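Local coordinates for protein gamma-glutamyltranspeptidase (PDB 6J3A) that probably cleaves or transfers gamma-glutamyl groups as an LmbA-like gamma-glutamyltranspeptidase of the Ntn-hydrolase type, at residues V108-H122 / L245-Y257. Sequence-based numbering, arbitrary orientation.
Sequences VPGAFDAWMLLLRDH and LTAADLAGWSATY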
loop_
_atom_site.group_PDB
_atom_site.type_symbol
_atom_site.label_atom_id
_atom_site.label_comp_id
_atom_site.label_asym_id
_atom_site.label_seq_id
_atom_site.Cartn_x
_atom_site.Cartn_y
_atom_site.Cartn_z
ATOM N N VAL A 108 0.560 3.969 35.769
ATOM C CA VAL A 108 1.545 5.033 35.513
ATOM C C VAL A 108 1.804 5.030 33.999
ATOM O O VAL A 108 2.053 3.974 33.438
ATOM C CB VAL A 108 2.887 4.804 36.262
ATOM C CG1 VAL A 108 3.930 5.845 35.861
ATOM C CG2 VAL A 108 2.699 4.841 37.771
ATOM N N PRO A 109 1.707 6.190 33.324
ATOM C CA PRO A 109 1.967 6.170 31.873
ATOM C C PRO A 109 3.378 5.709 31.527
ATOM O O PRO A 109 4.344 6.260 32.052
ATOM C CB PRO A 109 1.750 7.620 31.454
ATOM C CG PRO A 109 0.775 8.146 32.451
ATOM C CD PRO A 109 1.071 7.448 33.748
ATOM N N GLY A 110 3.484 4.696 30.673
ATOM C CA GLY A 110 4.768 4.052 30.377
ATOM C C GLY A 110 5.331 4.224 28.978
ATOM O O GLY A 110 6.541 4.075 28.762
ATOM N N ALA A 111 4.464 4.540 28.022
ATOM C CA ALA A 111 4.860 4.646 26.626
ATOM C C ALA A 111 5.892 5.737 26.366
ATOM O O ALA A 111 6.869 5.506 25.668
ATOM C CB ALA A 111 3.633 4.872 25.759
ATOM N N PHE A 112 5.676 6.921 26.917
ATOM C CA PHE A 112 6.561 8.030 26.617
ATOM C C PHE A 112 8.012 7.726 26.967
ATOM O O PHE A 112 8.897 7.866 26.124
ATOM C CB PHE A 112 6.146 9.313 27.313
ATOM C CG PHE A 112 7.020 10.476 26.945
ATOM C CD1 PHE A 112 6.805 11.171 25.772
ATOM C CD2 PHE A 112 8.094 10.837 27.747
ATOM C CE1 PHE A 112 7.631 12.228 25.415
ATOM C CE2 PHE A 112 8.921 11.894 27.402
ATOM C CZ PHE A 112 8.692 12.587 26.229
ATOM N N ASP A 113 8.246 7.322 28.211
ATOM C CA ASP A 113 9.612 7.035 28.664
ATOM C C ASP A 113 10.259 5.917 27.840
ATOM O O ASP A 113 11.451 5.978 27.535
ATOM C CB ASP A 113 9.653 6.676 30.148
ATOM C CG ASP A 113 11.052 6.797 30.730
ATOM O OD1 ASP A 113 11.556 7.944 30.847
ATOM O OD2 ASP A 113 11.667 5.751 31.054
ATOM N N ALA A 114 9.459 4.914 27.480
ATOM C CA ALA A 114 9.904 3.821 26.629
ATOM C C ALA A 114 10.420 4.293 25.275
ATOM O O ALA A 114 11.495 3.885 24.857
ATOM C CB ALA A 114 8.787 2.809 26.440
ATOM N N TRP A 115 9.663 5.150 24.597
ATOM C CA TRP A 115 10.094 5.693 23.300
ATOM C C TRP A 115 11.316 6.603 23.445
ATOM O O TRP A 115 12.144 6.689 22.531
ATOM C CB TRP A 115 8.953 6.463 22.617
ATOM C CG TRP A 115 7.801 5.603 22.179
ATOM C CD1 TRP A 115 6.493 5.709 22.574
ATOM C CD2 TRP A 115 7.851 4.507 21.259
ATOM N NE1 TRP A 115 5.725 4.747 21.954
ATOM C CE2 TRP A 115 6.537 3.994 21.146
ATOM C CE3 TRP A 115 8.877 3.911 20.517
ATOM C CZ2 TRP A 115 6.225 2.921 20.322
ATOM C CZ3 TRP A 115 8.563 2.840 19.692
ATOM C CH2 TRP A 115 7.246 2.353 19.604
ATOM N N MET A 116 11.418 7.283 24.584
ATOM C CA MET A 116 12.569 8.128 24.866
ATOM C C MET A 116 13.795 7.266 25.069
ATOM O O MET A 116 14.869 7.613 24.603
ATOM C CB MET A 116 12.342 8.995 26.112
ATOM C CG MET A 116 11.396 10.172 25.940
ATOM S SD MET A 116 11.634 11.149 24.446
ATOM C CE MET A 116 10.420 10.373 23.382
ATOM N N LEU A 117 13.631 6.153 25.781
ATOM C CA LEU A 117 14.740 5.223 25.996
ATOM C C LEU A 117 15.226 4.648 24.677
ATOM O O LEU A 117 16.430 4.604 24.418
ATOM C CB LEU A 117 14.356 4.066 26.931
ATOM C CG LEU A 117 14.891 4.079 28.368
ATOM C CD1 LEU A 117 14.596 2.738 29.015
ATOM C CD2 LEU A 117 16.383 4.357 28.486
ATOM N N LEU A 118 14.277 4.206 23.856
ATOM C CA LEU A 118 14.591 3.672 22.537
ATOM C C LEU A 118 15.394 4.672 21.712
ATOM O O LEU A 118 16.470 4.357 21.215
ATOM C CB LEU A 118 13.315 3.273 21.798
ATOM C CG LEU A 118 13.546 2.396 20.559
ATOM C CD1 LEU A 118 14.075 1.009 20.900
ATOM C CD2 LEU A 118 12.255 2.263 19.777
ATOM N N LEU A 119 14.871 5.880 21.600
ATOM C CA LEU A 119 15.556 6.944 20.885
ATOM C C LEU A 119 16.962 7.197 21.442
ATOM O O LEU A 119 17.911 7.331 20.689
ATOM C CB LEU A 119 14.724 8.234 20.920
ATOM C CG LEU A 119 15.047 9.334 19.897
ATOM C CD1 LEU A 119 14.948 8.829 18.465
ATOM C CD2 LEU A 119 14.121 10.526 20.077
ATOM N N ARG A 120 17.096 7.220 22.757
ATOM C CA ARG A 120 18.366 7.562 23.392
ATOM C C ARG A 120 19.432 6.490 23.189
ATOM O O ARG A 120 20.589 6.811 22.896
ATOM C CB ARG A 120 18.158 7.798 24.886
ATOM C CG ARG A 120 19.379 8.362 25.602
ATOM C CD ARG A 120 19.289 8.193 27.102
ATOM N NE ARG A 120 19.231 6.781 27.486
ATOM C CZ ARG A 120 19.339 6.310 28.727
ATOM N NH1 ARG A 120 19.519 7.124 29.765
ATOM N NH2 ARG A 120 19.269 4.997 28.931
ATOM N N ASP A 121 19.039 5.231 23.369
ATOM C CA ASP A 121 19.968 4.095 23.315
ATOM C C ASP A 121 20.226 3.576 21.899
ATOM O O ASP A 121 21.373 3.294 21.552
ATOM C CB ASP A 121 19.474 2.945 24.211
ATOM C CG ASP A 121 19.558 3.272 25.698
ATOM O OD1 ASP A 121 20.084 4.338 26.069
ATOM O OD2 ASP A 121 19.096 2.454 26.512
ATOM N N HIS A 122 19.173 3.456 21.092
ATOM C CA HIS A 122 19.268 2.809 19.768
ATOM C C HIS A 122 19.008 3.691 18.543
ATOM O O HIS A 122 19.213 3.251 17.414
ATOM C CB HIS A 122 18.336 1.606 19.744
ATOM C CG HIS A 122 18.625 0.620 20.827
ATOM N ND1 HIS A 122 19.551 -0.388 20.680
ATOM C CD2 HIS A 122 18.149 0.515 22.090
ATOM C CE1 HIS A 122 19.618 -1.086 21.800
ATOM N NE2 HIS A 122 18.775 -0.560 22.670
ATOM N N LEU A 245 -3.007 7.954 41.978
ATOM C CA LEU A 245 -1.770 8.409 41.349
ATOM C C LEU A 245 -1.237 9.702 41.983
ATOM O O LEU A 245 -2.012 10.596 42.331
ATOM C CB LEU A 245 -2.001 8.613 39.846
ATOM C CG LEU A 245 -0.739 8.826 38.996
ATOM C CD1 LEU A 245 -0.085 7.503 38.627
ATOM C CD2 LEU A 245 -1.056 9.621 37.736
ATOM N N THR A 246 0.086 9.778 42.127
ATOM C CA THR A 246 0.758 10.899 42.798
ATOM C C THR A 246 1.992 11.332 42.025
ATOM O O THR A 246 2.486 10.607 41.168
ATOM C CB THR A 246 1.250 10.518 44.216
ATOM O OG1 THR A 246 2.472 9.770 44.119
ATOM C CG2 THR A 246 0.208 9.698 44.992
ATOM N N ALA A 247 2.510 12.499 42.390
ATOM C CA ALA A 247 3.738 13.060 41.804
ATOM C C ALA A 247 4.913 12.098 41.875
ATOM O O ALA A 247 5.622 11.916 40.892
ATOM C CB ALA A 247 4.105 14.356 42.508
ATOM N N ALA A 248 5.104 11.491 43.047
ATOM C CA ALA A 248 6.172 10.498 43.270
ATOM C C ALA A 248 6.041 9.185 42.483
ATOM O O ALA A 248 7.066 8.576 42.165
ATOM C CB ALA A 248 6.294 10.180 44.754
ATOM N N ASP A 249 4.816 8.721 42.209
ATOM C CA ASP A 249 4.627 7.541 41.339
ATOM C C ASP A 249 5.286 7.792 39.985
ATOM O O ASP A 249 5.994 6.929 39.448
ATOM C CB ASP A 249 3.146 7.231 41.070
ATOM C CG ASP A 249 2.410 6.699 42.283
ATOM O OD1 ASP A 249 2.832 5.683 42.862
ATOM O OD2 ASP A 249 1.370 7.275 42.646
ATOM N N LEU A 250 5.020 8.979 39.435
ATOM C CA LEU A 250 5.595 9.394 38.152
ATOM C C LEU A 250 7.083 9.597 38.244
ATOM O O LEU A 250 7.807 9.076 37.418
ATOM C CB LEU A 250 4.953 10.680 37.633
ATOM C CG LEU A 250 3.442 10.623 37.399
ATOM C CD1 LEU A 250 3.003 11.910 36.727
ATOM C CD2 LEU A 250 2.993 9.432 36.571
ATOM N N ALA A 251 7.529 10.328 39.260
ATOM C CA ALA A 251 8.956 10.633 39.455
ATOM C C ALA A 251 9.848 9.373 39.570
ATOM O O ALA A 251 10.994 9.365 39.111
ATOM C CB ALA A 251 9.137 11.540 40.670
ATOM N N GLY A 252 9.306 8.314 40.166
ATOM C CA GLY A 252 10.054 7.075 40.405
ATOM C C GLY A 252 10.133 6.068 39.262
ATOM O O GLY A 252 11.027 5.218 39.255
ATOM N N TRP A 253 9.215 6.155 38.300
ATOM C CA TRP A 253 9.065 5.101 37.284
ATOM C C TRP A 253 9.824 5.405 36.004
ATOM O O TRP A 253 9.756 6.500 35.470
ATOM C CB TRP A 253 7.586 4.820 36.958
ATOM C CG TRP A 253 7.424 3.622 36.050
ATOM C CD1 TRP A 253 7.247 2.323 36.424
ATOM C CD2 TRP A 253 7.478 3.622 34.621
ATOM N NE1 TRP A 253 7.173 1.514 35.316
ATOM C CE2 TRP A 253 7.316 2.285 34.195
ATOM C CE3 TRP A 253 7.645 4.623 33.658
ATOM C CZ2 TRP A 253 7.309 1.924 32.846
ATOM C CZ3 TRP A 253 7.647 4.267 32.322
ATOM C CH2 TRP A 253 7.478 2.924 31.926
ATOM N N SER A 254 10.526 4.396 35.510
ATOM C CA SER A 254 11.212 4.428 34.230
ATOM C C SER A 254 10.858 3.162 33.489
ATOM O O SER A 254 10.551 2.129 34.094
ATOM C CB SER A 254 12.728 4.453 34.423
ATOM O OG SER A 254 13.160 5.689 34.953
ATOM N N ALA A 255 10.929 3.236 32.168
ATOM C CA ALA A 255 10.863 2.046 31.340
ATOM C C ALA A 255 12.147 1.249 31.563
ATOM O O ALA A 255 13.212 1.826 31.835
ATOM C CB ALA A 255 10.714 2.437 29.887
ATOM N N THR A 256 12.031 -0.071 31.473
ATOM C CA THR A 256 13.161 -0.975 31.702
ATOM C C THR A 256 13.338 -1.947 30.550
ATOM O O THR A 256 12.414 -2.140 29.758
ATOM C CB THR A 256 12.971 -1.801 32.982
ATOM O OG1 THR A 256 11.687 -2.433 32.955
ATOM C CG2 THR A 256 13.069 -0.908 34.193
ATOM N N TYR A 257 14.521 -2.564 30.493
ATOM C CA TYR A 257 14.862 -3.580 29.490
ATOM C C TYR A 257 14.755 -4.986 30.079
ATOM O O TYR A 257 14.945 -5.174 31.274
ATOM C CB TYR A 257 16.283 -3.381 28.977
ATOM C CG TYR A 257 16.481 -2.239 27.999
ATOM C CD1 TYR A 257 15.988 -2.304 26.690
ATOM C CD2 TYR A 257 17.212 -1.105 28.367
ATOM C CE1 TYR A 257 16.200 -1.260 25.789
ATOM C CE2 TYR A 257 17.425 -0.060 27.475
ATOM C CZ TYR A 257 16.925 -0.141 26.188
ATOM O OH TYR A 257 17.133 0.894 25.303
#
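V108 packs its CG1 against L250 CD2 (3.8 Å) and the base of W253 at the close-fitting end of this contact. The valine sets its two methyls to different tasks: CG1, anti to the backbone N (chi1 174°), serves these two, while CG2 turns to L245 CD1. The W253 indole lies against the turn at G110, just before helix 111-122, where W253 CH2 comes within 3.3 Å of G110 CA, an approach the glycine permits. Beside it, D113 OD2 accepts from A255 N, on its anti side, at 2.8 Å and nearly straight (166°), while D113 OD1 forms a salt bridge with R213 of helix 205-217. A255 CB rests on A114 CA at 3.6 Å. In this Ntn-hydrolase fold, whose core layers helices against antiparallel strands, the contact lays helix 111-122 along the chain leading from helix 247-252 into strand 256-265. L117 CD1 packs on A255 and faces the Y257 ring. Toward the looser, partly exposed end, Y257 OH donates to D121 OD2 at 2.8 Å, ring and carboxylate nearly coplanar (20°), and D121 OD1 takes R120 NE in a salt bridge. Replacing D121 with an alanine would probably leave the Y257 hydroxyl without this acceptor and R120 leaning on E210 alone of these two carboxylates. H122 approaches the same hydroxyl with its ring edge, H122 CD2 lying 3.4 Å from Y257 OH.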